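Local coordinates for protein glucokinase (Leishmania braziliensis MHOM/BR/75/M2904, PDB 6EDI) that probably phosphorylates glucose at the expense of ATP, as a glucokinase of the actin-like ATPase superfamily, at residues Val44-Gly49 and Asn398-Gly403; Ala52-Ser57 and Val72-Thr77; Gly119-Gly124 and Leu154-Glu159. All blocks are in the same frame, centred on the assembly; numbering follows the deposited sequence.

Contact 1: Val44-Gly49 and Asn398-Gly403; sequences VCDVGG and NINLLG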
ATOM      1  N   VAL A  44      -4.845  25.231  -2.642  1.00 26.25           N
ATOM      2  CA  VAL A  44      -4.020  24.556  -1.658  1.00 28.46           C
ATOM      3  C   VAL A  44      -4.383  25.053  -0.273  1.00 28.43           C
ATOM      4  O   VAL A  44      -4.773  26.218  -0.080  1.00 30.46           O
ATOM      5  CB  VAL A  44      -2.491  24.764  -1.908  1.00 25.77           C
ATOM      6  CG1 VAL A  44      -2.151  24.477  -3.329  1.00 26.24           C
ATOM      7  CG2 VAL A  44      -2.054  26.177  -1.549  1.00 27.90           C
ATOM      8  N   CYS A  45      -4.259  24.155   0.694  1.00 24.44           N
ATOM      9  CA  CYS A  45      -4.586  24.459   2.077  1.00 27.81           C
ATOM     10  C   CYS A  45      -3.922  23.411   2.953  1.00 28.35           C
ATOM     11  O   CYS A  45      -3.936  22.227   2.633  1.00 28.93           O
ATOM     12  CB  CYS A  45      -6.102  24.469   2.294  1.00 30.69           C
ATOM     13  SG  CYS A  45      -6.649  24.675   4.016  1.00 34.23           S
ATOM     14  N   ASP A  46      -3.314  23.858   4.043  1.00 29.29           N
ATOM     15  CA  ASP A  46      -2.728  22.937   5.003  1.00 30.45           C
ATOM     16  C   ASP A  46      -3.067  23.442   6.397  1.00 35.84           C
ATOM     17  O   ASP A  46      -3.088  24.655   6.639  1.00 34.78           O
ATOM     18  CB  ASP A  46      -1.216  22.826   4.796  1.00 31.51           C
ATOM     19  CG  ASP A  46      -0.523  22.033   5.901  1.00 40.20           C
ATOM     20  OD1 ASP A  46      -0.133  22.647   6.917  1.00 45.88           O
ATOM     21  OD2 ASP A  46      -0.359  20.798   5.755  1.00 40.34           O
ATOM     22  N   VAL A  47      -3.380  22.512   7.297  1.00 36.68           N
ATOM     23  CA  VAL A  47      -3.659  22.848   8.689  1.00 38.75           C
ATOM     24  C   VAL A  47      -2.571  22.276   9.600  1.00 41.53           C
ATOM     25  O   VAL A  47      -2.167  21.129   9.440  1.00 41.42           O
ATOM     26  CB  VAL A  47      -5.019  22.308   9.117  1.00 36.18           C
ATOM     27  CG1 VAL A  47      -5.312  22.708  10.548  1.00 42.71           C
ATOM     28  CG2 VAL A  47      -6.098  22.856   8.214  1.00 35.22           C
ATOM     29  N   GLY A  48      -2.069  23.086  10.528  1.00 41.14           N
ATOM     30  CA  GLY A  48      -1.085  22.625  11.502  1.00 43.43           C
ATOM     31  C   GLY A  48      -0.891  23.639  12.618  1.00 48.91           C
ATOM     32  O   GLY A  48      -0.585  24.807  12.357  1.00 45.93           O
ATOM     33  N   GLY A  49      -1.071  23.208  13.864  1.00 48.44           N
ATOM     34  CA  GLY A  49      -1.036  24.134  14.983  1.00 50.90           C
ATOM     35  C   GLY A  49      -2.287  24.994  15.028  1.00 46.57           C
ATOM     36  O   GLY A  49      -3.403  24.477  15.013  1.00 51.01           O
ATOM     37  N   ASN A 398       7.666  24.051   1.280  1.00 24.60           N
ATOM     38  CA  ASN A 398       6.317  23.814   1.750  1.00 28.79           C
ATOM     39  C   ASN A 398       5.730  22.642   0.983  1.00 29.01           C
ATOM     40  O   ASN A 398       4.890  22.823   0.096  1.00 26.08           O
ATOM     41  CB  ASN A 398       5.477  25.079   1.599  1.00 34.55           C
ATOM     42  CG  ASN A 398       5.983  26.207   2.475  1.00 39.04           C
ATOM     43  OD1 ASN A 398       5.729  26.224   3.675  1.00 43.83           O
ATOM     44  ND2 ASN A 398       6.723  27.143   1.886  1.00 42.86           N
ATOM     45  N   ILE A 399       6.220  21.450   1.321  1.00 27.19           N
ATOM     46  CA  ILE A 399       5.943  20.231   0.572  1.00 28.46           C
ATOM     47  C   ILE A 399       4.456  19.902   0.594  1.00 26.56           C
ATOM     48  O   ILE A 399       3.910  19.432  -0.399  1.00 26.25           O
ATOM     49  CB  ILE A 399       6.789  19.022   1.080  1.00 28.99           C
ATOM     50  CG1 ILE A 399       6.855  17.939   0.005  1.00 26.00           C
ATOM     51  CG2 ILE A 399       6.238  18.441   2.357  1.00 29.11           C
ATOM     52  CD1 ILE A 399       7.648  18.375  -1.164  1.00 28.71           C
ATOM     53  N   ASN A 400       3.787  20.203   1.704  1.00 23.51           N
ATOM     54  CA  ASN A 400       2.380  19.862   1.809  1.00 25.37           C
ATOM     55  C   ASN A 400       1.504  20.762   0.936  1.00 27.60           C
ATOM     56  O   ASN A 400       0.560  20.298   0.325  1.00 28.53           O
ATOM     57  CB  ASN A 400       1.915  19.869   3.265  1.00 28.51           C
ATOM     58  CG  ASN A 400       2.497  18.721   4.065  1.00 32.78           C
ATOM     59  OD1 ASN A 400       3.228  17.878   3.535  1.00 32.92           O
ATOM     60  ND2 ASN A 400       2.181  18.687   5.357  1.00 37.97           N
ATOM     61  N   LEU A 401       1.807  22.050   0.891  1.00 26.14           N
ATOM     62  CA  LEU A 401       1.102  22.926  -0.039  1.00 27.88           C
ATOM     63  C   LEU A 401       1.286  22.454  -1.494  1.00 27.60           C
ATOM     64  O   LEU A 401       0.308  22.321  -2.247  1.00 26.43           O
ATOM     65  CB  LEU A 401       1.537  24.382   0.147  1.00 28.94           C
ATOM     66  CG  LEU A 401       1.088  24.964   1.487  1.00 31.37           C
ATOM     67  CD1 LEU A 401       1.425  26.449   1.614  1.00 33.76           C
ATOM     68  CD2 LEU A 401      -0.404  24.765   1.684  1.00 31.23           C
ATOM     69  N   LEU A 402       2.532  22.190  -1.876  1.00 25.42           N
ATOM     70  CA  LEU A 402       2.838  21.666  -3.205  1.00 24.97           C
ATOM     71  C   LEU A 402       2.054  20.391  -3.514  1.00 27.07           C
ATOM     72  O   LEU A 402       1.618  20.175  -4.652  1.00 24.27           O
ATOM     73  CB  LEU A 402       4.335  21.396  -3.339  1.00 26.36           C
ATOM     74  CG  LEU A 402       5.236  22.605  -3.495  1.00 32.20           C
ATOM     75  CD1 LEU A 402       6.694  22.193  -3.382  1.00 35.44           C
ATOM     76  CD2 LEU A 402       4.964  23.247  -4.841  1.00 29.41           C
ATOM     77  N   GLY A 403       1.879  19.555  -2.497  1.00 24.44           N
ATOM     78  CA  GLY A 403       1.175  18.296  -2.666  1.00 26.77           C
ATOM     79  C   GLY A 403      -0.279  18.476  -3.022  1.00 30.68           C
ATOM     80  O   GLY A 403      -0.892  17.604  -3.658  1.00 23.90           O
TER
HETATM   81  O   HOH W   1       2.214  21.023   7.394  1.00 47.91           O
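Asp46 turns its CG to the far side from its backbone N (chi1 172°), while Asn400 swings its CG away from its own carbonyl carbon (chi1 -70°); together these torsions bring carboxylate and amide within reach of each other. An N-H of Asn400 ND2 meets Asp46 OD2 at 3.3 Å in a weak hydrogen bond, the two flat groups being rotated 45° against each other. A water spans the same pair, donating to Asp46 OD1 at 2.9 Å and accepting a weak bond from Asn400 ND2. Both polar ends have stronger partners outside: OD2 is bonded to Ser116 OG, ND2 to Asp157 OD1. Beside this polar patch Leu401 supplies the apolar grip. Its CD2 lies on Asp46 CB at 3.8 Å and on Val44 CG2 at 3.9 Å, with the Val44 and Leu401 side chains nearly perpendicular; Val44 CG1 rests against Leu401 O at 3.4 Å. The Asp-Val-Gly-Gly run at the end of the strand matches the phosphate-1 motif of this superfamily, which in relatives handles the ATP phosphates. Strand 41-48 runs between strands 51-58 and 110-117, and helix 399-409 lies over it, Leu401 also reaching Ile69 and Tyr71 of strand 67-75.

Contact 2: Ala52-Ser57 and Val72-Thr77; sequences ARVGFS and VRFKVT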
ATOM      1  N   ALA A  52      -3.925  27.849   9.525  1.00 37.80           N
ATOM      2  CA  ALA A  52      -4.481  27.267   8.318  1.00 38.72           C
ATOM      3  C   ALA A  52      -4.051  28.123   7.137  1.00 39.54           C
ATOM      4  O   ALA A  52      -4.571  29.219   6.938  1.00 38.38           O
ATOM      5  CB  ALA A  52      -6.002  27.202   8.417  1.00 35.71           C
ATOM      6  N   ARG A  53      -3.091  27.645   6.357  1.00 38.22           N
ATOM      7  CA  ARG A  53      -2.673  28.413   5.196  1.00 32.10           C
ATOM      8  C   ARG A  53      -3.585  28.038   4.046  1.00 32.84           C
ATOM      9  O   ARG A  53      -3.792  26.862   3.781  1.00 27.88           O
ATOM     10  CB  ARG A  53      -1.202  28.149   4.870  1.00 36.17           C
ATOM     11  CG  ARG A  53      -0.281  28.531   6.026  1.00 33.78           C
ATOM     12  CD  ARG A  53       1.165  28.149   5.789  1.00 34.10           C
ATOM     13  NE  ARG A  53       1.343  26.704   5.705  1.00 40.95           N
ATOM     14  CZ  ARG A  53       2.530  26.111   5.644  1.00 44.10           C
ATOM     15  NH1 ARG A  53       3.632  26.852   5.667  1.00 46.24           N
ATOM     16  NH2 ARG A  53       2.614  24.787   5.572  1.00 42.95           N
ATOM     17  N   VAL A  54      -4.165  29.038   3.389  1.00 31.25           N
ATOM     18  CA  VAL A  54      -5.093  28.785   2.287  1.00 26.94           C
ATOM     19  C   VAL A  54      -4.613  29.586   1.087  1.00 27.52           C
ATOM     20  O   VAL A  54      -4.356  30.773   1.205  1.00 27.32           O
ATOM     21  CB  VAL A  54      -6.508  29.264   2.650  1.00 27.61           C
ATOM     22  CG1 VAL A  54      -7.504  28.923   1.551  1.00 29.06           C
ATOM     23  CG2 VAL A  54      -6.945  28.670   3.959  1.00 28.26           C
ATOM     24  N   GLY A  55      -4.489  28.959  -0.074  1.00 26.51           N
ATOM     25  CA  GLY A  55      -4.047  29.715  -1.229  1.00 27.13           C
ATOM     26  C   GLY A  55      -4.165  28.983  -2.551  1.00 27.54           C
ATOM     27  O   GLY A  55      -5.019  28.128  -2.729  1.00 27.77           O
ATOM     28  N   PHE A  56      -3.283  29.343  -3.476  1.00 30.07           N
ATOM     29  CA  PHE A  56      -3.391  28.919  -4.863  1.00 30.07           C
ATOM     30  C   PHE A  56      -2.015  28.568  -5.378  1.00 29.21           C
ATOM     31  O   PHE A  56      -1.018  29.170  -4.975  1.00 29.35           O
ATOM     32  CB  PHE A  56      -3.985  30.058  -5.698  1.00 26.81           C
ATOM     33  CG  PHE A  56      -5.321  30.498  -5.226  1.00 28.61           C
ATOM     34  CD1 PHE A  56      -6.462  29.826  -5.624  1.00 30.71           C
ATOM     35  CD2 PHE A  56      -5.436  31.566  -4.341  1.00 35.25           C
ATOM     36  CE1 PHE A  56      -7.707  30.217  -5.170  1.00 36.49           C
ATOM     37  CE2 PHE A  56      -6.670  31.974  -3.877  1.00 32.88           C
ATOM     38  CZ  PHE A  56      -7.811  31.307  -4.289  1.00 33.65           C
ATOM     39  N   SER A  57      -1.957  27.588  -6.270  1.00 26.42           N
ATOM     40  CA  SER A  57      -0.687  27.178  -6.846  1.00 31.34           C
ATOM     41  C   SER A  57      -0.847  27.000  -8.345  1.00 28.50           C
ATOM     42  O   SER A  57      -1.949  26.765  -8.839  1.00 27.66           O
ATOM     43  CB  SER A  57      -0.221  25.857  -6.241  1.00 28.77           C
ATOM     44  OG  SER A  57      -1.184  24.854  -6.499  1.00 33.72           O
ATOM     45  N   VAL A  72      -2.556  32.777   2.233  1.00 26.86           N
ATOM     46  CA  VAL A  72      -2.870  33.619   3.377  1.00 33.26           C
ATOM     47  C   VAL A  72      -2.831  32.730   4.606  1.00 33.31           C
ATOM     48  O   VAL A  72      -3.374  31.623   4.595  1.00 34.41           O
ATOM     49  CB  VAL A  72      -4.283  34.206   3.235  1.00 34.62           C
ATOM     50  CG1 VAL A  72      -4.667  35.000   4.476  1.00 35.71           C
ATOM     51  CG2 VAL A  72      -4.363  35.071   1.998  1.00 32.59           C
ATOM     52  N   ARG A  73      -2.166  33.177   5.663  1.00 30.83           N
ATOM     53  CA  ARG A  73      -2.189  32.398   6.893  1.00 35.73           C
ATOM     54  C   ARG A  73      -3.359  32.862   7.740  1.00 38.59           C
ATOM     55  O   ARG A  73      -3.407  34.016   8.165  1.00 36.77           O
ATOM     56  CB  ARG A  73      -0.876  32.527   7.664  1.00 37.59           C
ATOM     57  CG  ARG A  73      -0.859  31.737   8.967  1.00 43.29           C
ATOM     58  CD  ARG A  73       0.434  31.964   9.730  1.00 47.64           C
ATOM     59  NE  ARG A  73       1.620  31.715   8.906  1.00 43.46           N
ATOM     60  CZ  ARG A  73       2.185  30.522   8.752  1.00 47.36           C
ATOM     61  NH1 ARG A  73       1.665  29.460   9.353  1.00 48.94           N
ATOM     62  NH2 ARG A  73       3.262  30.383   7.985  1.00 47.22           N
ATOM     63  N   PHE A  74      -4.316  31.968   7.956  1.00 35.37           N
ATOM     64  CA  PHE A  74      -5.441  32.257   8.831  1.00 40.20           C
ATOM     65  C   PHE A  74      -5.129  31.643  10.180  1.00 41.00           C
ATOM     66  O   PHE A  74      -4.315  30.724  10.271  1.00 40.02           O
ATOM     67  CB  PHE A  74      -6.738  31.673   8.259  1.00 38.36           C
ATOM     68  CG  PHE A  74      -7.236  32.382   7.034  1.00 38.69           C
ATOM     69  CD1 PHE A  74      -8.103  33.462   7.143  1.00 36.14           C
ATOM     70  CD2 PHE A  74      -6.848  31.963   5.765  1.00 38.51           C
ATOM     71  CE1 PHE A  74      -8.569  34.124   6.004  1.00 36.51           C
ATOM     72  CE2 PHE A  74      -7.313  32.617   4.626  1.00 33.99           C
ATOM     73  CZ  PHE A  74      -8.176  33.696   4.748  1.00 37.58           C
ATOM     74  N   LYS A  75      -5.758  32.157  11.231  1.00 42.66           N
ATOM     75  CA  LYS A  75      -5.526  31.635  12.565  1.00 43.36           C
ATOM     76  C   LYS A  75      -6.761  30.916  13.064  1.00 39.96           C
ATOM     77  O   LYS A  75      -7.853  31.485  13.075  1.00 39.21           O
ATOM     78  CB  LYS A  75      -5.121  32.755  13.536  1.00 40.59           C
ATOM     79  CG  LYS A  75      -3.679  33.223  13.368  1.00 49.53           C
ATOM     80  CD  LYS A  75      -3.525  34.173  12.177  1.00 45.82           C
ATOM     81  CE  LYS A  75      -2.102  34.162  11.620  1.00 48.14           C
ATOM     82  NZ  LYS A  75      -1.886  35.219  10.579  1.00 48.86           N
ATOM     83  N   VAL A  76      -6.584  29.657  13.460  1.00 43.48           N
ATOM     84  CA  VAL A  76      -7.657  28.869  14.060  1.00 43.79           C
ATOM     85  C   VAL A  76      -7.865  29.327  15.506  1.00 44.12           C
ATOM     86  O   VAL A  76      -7.283  28.775  16.446  1.00 45.06           O
ATOM     87  CB  VAL A  76      -7.344  27.362  14.022  1.00 39.28           C
ATOM     88  CG1 VAL A  76      -8.615  26.557  14.252  1.00 38.36           C
ATOM     89  CG2 VAL A  76      -6.701  26.987  12.683  1.00 42.03           C
ATOM     90  N   THR A  77      -8.698  30.344  15.670  1.00 44.03           N
ATOM     91  CA  THR A  77      -8.849  31.012  16.955  1.00 44.18           C
ATOM     92  C   THR A  77      -9.785  30.258  17.885  1.00 42.41           C
ATOM     93  O   THR A  77      -9.771  30.489  19.095  1.00 48.06           O
ATOM     94  CB  THR A  77      -9.369  32.444  16.762  1.00 39.77           C
ATOM     95  OG1 THR A  77     -10.665  32.398  16.154  1.00 40.95           O
ATOM     96  CG2 THR A  77      -8.429  33.226  15.871  1.00 40.99           C
TER
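Arg53 lays the aliphatic part of its side chain against the guanidinium of Arg73: CG sits 3.9 Å above the plane, offset toward its rim, and CD comes within 3.8 Å of Arg73 NH2. The two side chains run side by side and point the same way, both bent at chi3, with their guanidinium planes 37° apart. Like charges thus come close, Arg53 NH1 to Arg73 NH2 being 4.2 Å, but acidic groups lie nearby: Glu20 makes a long, weak ion pair with Arg73, and Asp46 another with Arg53, which also forms a cation-pi contact with Tyr71. On the reverse face of the sheet the side chains are apolar. Val54 CG2 touches Phe74 CD2 at 3.8 Å, and Val72 CG1 lies over one face of the same ring, again toward the rim; Ala52 O is at the ring edge, in its plane. Phe74 owes this position to its CG turned away from the carbonyl carbon (chi1 -71°), and it stacks in addition on Phe87 of helix 84-98. Four backbone bonds join the strands: Ala52 and Phe74 exchange N-H and C=O, as do Val54 and Val72, in antiparallel hydrogen-bonded pairs. Between them Arg53 and Arg73 form the non-hydrogen-bonded pair, with Arg53 CA making a C-H contact to Val72 O at 3.3 Å. Past the end of the strand, Val76 centres an inverse gamma turn and still bonds through its backbone to Thr50, its CG2 4.3 Å from Ala52 CB. Strands 51-58 and 67-75 are the second and third of the antiparallel meander that, with strands 110-117 and 152-156, gives the 3-2-1-4-5 sheet of the RNase H-like, actin-type ATPase fold.

Contact 3: Gly119-Gly124 and Leu154-Glu159; sequences GPVTNG and LLNDLE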
ATOM      1  N   GLY A 119      -4.329  14.841  10.917  1.00 38.30           N
ATOM      2  CA  GLY A 119      -5.189  13.945  11.659  1.00 40.74           C
ATOM      3  C   GLY A 119      -5.645  12.870  10.709  1.00 39.06           C
ATOM      4  O   GLY A 119      -5.249  12.877   9.539  1.00 41.49           O
ATOM      5  N   PRO A 120      -6.488  11.950  11.196  1.00 40.39           N
ATOM      6  CA  PRO A 120      -6.939  10.858  10.334  1.00 39.26           C
ATOM      7  C   PRO A 120      -7.927  11.371   9.285  1.00 40.06           C
ATOM      8  O   PRO A 120      -8.653  12.340   9.543  1.00 37.45           O
ATOM      9  CB  PRO A 120      -7.622   9.902  11.316  1.00 42.97           C
ATOM     10  CG  PRO A 120      -8.132  10.789  12.407  1.00 45.33           C
ATOM     11  CD  PRO A 120      -7.121  11.910  12.531  1.00 40.51           C
ATOM     12  N   VAL A 121      -7.925  10.740   8.113  1.00 37.59           N
ATOM     13  CA  VAL A 121      -8.770  11.144   6.994  1.00 39.88           C
ATOM     14  C   VAL A 121      -9.505   9.913   6.510  1.00 33.80           C
ATOM     15  O   VAL A 121      -8.891   8.859   6.369  1.00 35.40           O
ATOM     16  CB  VAL A 121      -7.920  11.689   5.819  1.00 32.47           C
ATOM     17  CG1 VAL A 121      -8.789  11.976   4.605  1.00 30.48           C
ATOM     18  CG2 VAL A 121      -7.164  12.939   6.230  1.00 36.70           C
ATOM     19  N   THR A 122     -10.807  10.040   6.255  1.00 33.99           N
ATOM     20  CA  THR A 122     -11.598   8.920   5.762  1.00 30.95           C
ATOM     21  C   THR A 122     -11.990   9.096   4.307  1.00 33.44           C
ATOM     22  O   THR A 122     -12.767   9.998   3.979  1.00 30.77           O
ATOM     23  CB  THR A 122     -12.878   8.724   6.584  1.00 36.08           C
ATOM     24  OG1 THR A 122     -12.521   8.415   7.932  1.00 35.73           O
ATOM     25  CG2 THR A 122     -13.699   7.576   6.014  1.00 37.21           C
ATOM     26  N   ASN A 123     -11.448   8.232   3.444  1.00 32.34           N
ATOM     27  CA  ASN A 123     -11.764   8.240   2.018  1.00 34.37           C
ATOM     28  C   ASN A 123     -11.560   9.610   1.344  1.00 32.71           C
ATOM     29  O   ASN A 123     -12.173   9.922   0.316  1.00 31.58           O
ATOM     30  CB  ASN A 123     -13.180   7.681   1.794  1.00 32.17           C
ATOM     31  CG  ASN A 123     -13.274   6.188   2.121  1.00 34.63           C
ATOM     32  OD1 ASN A 123     -12.275   5.483   2.085  1.00 32.33           O
ATOM     33  ND2 ASN A 123     -14.475   5.704   2.429  1.00 35.18           N
ATOM     34  N   GLY A 124     -10.686  10.418   1.941  1.00 30.22           N
ATOM     35  CA  GLY A 124     -10.411  11.756   1.449  1.00 31.98           C
ATOM     36  C   GLY A 124     -11.601  12.697   1.524  1.00 30.85           C
ATOM     37  O   GLY A 124     -11.604  13.738   0.871  1.00 30.81           O
ATOM     38  N   LEU A 154      -9.640  15.695   0.996  1.00 30.01           N
ATOM     39  CA  LEU A 154      -8.839  15.915   2.179  1.00 30.18           C
ATOM     40  C   LEU A 154      -7.654  14.970   2.086  1.00 27.48           C
ATOM     41  O   LEU A 154      -7.796  13.822   1.681  1.00 27.83           O
ATOM     42  CB  LEU A 154      -9.637  15.624   3.452  1.00 29.61           C
ATOM     43  CG  LEU A 154     -10.906  16.447   3.617  1.00 35.36           C
ATOM     44  CD1 LEU A 154     -11.683  16.014   4.853  1.00 32.73           C
ATOM     45  CD2 LEU A 154     -10.554  17.909   3.681  1.00 34.48           C
ATOM     46  N   LEU A 155      -6.480  15.466   2.440  1.00 26.75           N
ATOM     47  CA  LEU A 155      -5.280  14.655   2.416  1.00 28.64           C
ATOM     48  C   LEU A 155      -4.666  14.561   3.807  1.00 27.96           C
ATOM     49  O   LEU A 155      -4.619  15.553   4.563  1.00 30.12           O
ATOM     50  CB  LEU A 155      -4.260  15.255   1.450  1.00 28.28           C
ATOM     51  CG  LEU A 155      -4.720  15.593   0.027  1.00 27.20           C
ATOM     52  CD1 LEU A 155      -3.630  16.374  -0.698  1.00 28.87           C
ATOM     53  CD2 LEU A 155      -5.110  14.346  -0.770  1.00 25.48           C
ATOM     54  N   ASN A 156      -4.192  13.368   4.142  1.00 29.55           N
ATOM     55  CA  ASN A 156      -3.296  13.202   5.282  1.00 30.52           C
ATOM     56  C   ASN A 156      -2.041  14.009   5.035  1.00 30.45           C
ATOM     57  O   ASN A 156      -1.658  14.227   3.886  1.00 28.50           O
ATOM     58  CB  ASN A 156      -2.910  11.725   5.460  1.00 32.39           C
ATOM     59  CG  ASN A 156      -3.893  10.966   6.329  1.00 39.38           C
ATOM     60  OD1 ASN A 156      -3.928  11.151   7.555  1.00 43.00           O
ATOM     61  ND2 ASN A 156      -4.696  10.100   5.705  1.00 34.44           N
ATOM     62  N   ASP A 157      -1.412  14.462   6.111  1.00 30.00           N
ATOM     63  CA  ASP A 157      -0.166  15.220   6.037  1.00 33.22           C
ATOM     64  C   ASP A 157       0.881  14.525   5.134  1.00 27.51           C
ATOM     65  O   ASP A 157       1.440  15.140   4.212  1.00 23.65           O
ATOM     66  CB  ASP A 157       0.337  15.503   7.478  1.00 34.45           C
ATOM     67  CG  ASP A 157       1.856  15.635   7.583  1.00 38.98           C
ATOM     68  OD1 ASP A 157       2.485  16.326   6.752  1.00 43.20           O
ATOM     69  OD2 ASP A 157       2.425  15.061   8.536  1.00 43.71           O
ATOM     70  N   LEU A 158       1.115  13.241   5.359  1.00 25.66           N
ATOM     71  CA  LEU A 158       2.127  12.523   4.576  1.00 25.88           C
ATOM     72  C   LEU A 158       1.665  12.185   3.153  1.00 25.79           C
ATOM     73  O   LEU A 158       2.483  11.984   2.253  1.00 23.25           O
ATOM     74  CB  LEU A 158       2.593  11.261   5.312  1.00 26.96           C
ATOM     75  CG  LEU A 158       4.016  11.394   5.810  1.00 28.82           C
ATOM     76  CD1 LEU A 158       4.897  11.670   4.624  1.00 28.14           C
ATOM     77  CD2 LEU A 158       4.080  12.556   6.792  1.00 31.09           C
ATOM     78  N   GLU A 159       0.356  12.111   2.961  1.00 21.65           N
ATOM     79  CA  GLU A 159      -0.193  11.906   1.620  1.00 25.22           C
ATOM     80  C   GLU A 159       0.082  13.162   0.808  1.00 26.04           C
ATOM     81  O   GLU A 159       0.614  13.106  -0.314  1.00 25.33           O
ATOM     82  CB  GLU A 159      -1.688  11.601   1.714  1.00 26.85           C
ATOM     83  CG  GLU A 159      -2.415  11.489   0.383  1.00 31.45           C
ATOM     84  CD  GLU A 159      -3.909  11.323   0.562  1.00 33.18           C
ATOM     85  OE1 GLU A 159      -4.382  11.469   1.711  1.00 31.57           O
ATOM     86  OE2 GLU A 159      -4.604  11.061  -0.446  1.00 31.51           O
TER
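Val121 fits against the strand of Leu154 and Asn156, and these three residues make up much of the contact. With chi1 at 174°, Val121 sends CG1 to the far side from its backbone N, onto Leu154 O (3.6 Å) and Leu154 CB (3.9 Å), while CG2 approaches Asn156 N at 3.7 Å. Asn156 slides past Val121 in the opposite direction, its amide group lying alongside the valine and close to the carbonyl of Gly119. Here strand 152-156, at the edge of the actin-like sheet of its lobe, passes directly into helix 157-170, whose Leu158 already packs on strand 205-210 of the other lobe's sheet; the contact therefore lies at a junction between lobes. Asn156 is the N-cap of that helix, and its backbone N-H is taken by Glu159 OE1 at 3.1 Å, on the anti side of the carboxylate, one half of a capping box. At the far end Leu154 N donates to Gly124 O at 2.8 Å, nearly straight (167°) but with the donor 43° out of the carbonyl plane. Gly124 CA lies 3.3 Å from Leu154 O in a C-H contact. Within the bend that leads to Gly124, Asn123 ND2 bonds to Arg202 O of the second subunit.

Overall arrangement
From the N terminus, strand 41-48 opens contact 1, whose loop closes only at the C-terminal helix 399-409, almost 350 residues on. Contacts 2 and 3 both nest inside it and follow each other in series: the hairpin of contact 2 closes after a short loop, well before residues 119-124 open contact 3, which closes about 30 residues later where strand 152-156 runs into helix 157-170. All three reach the same mixed sheet. Contact 1 adjoins contact 2 through backbone pairing of strands 41-48 and 51-58, and contact 3 where the starts of helices 399-409 and 157-170 meet. Contacts 2 and 3 do not touch, their nearest atoms being about 9 Å apart. The final helix is thereby tied back to the first lobe, while contact 3 leads on toward the second.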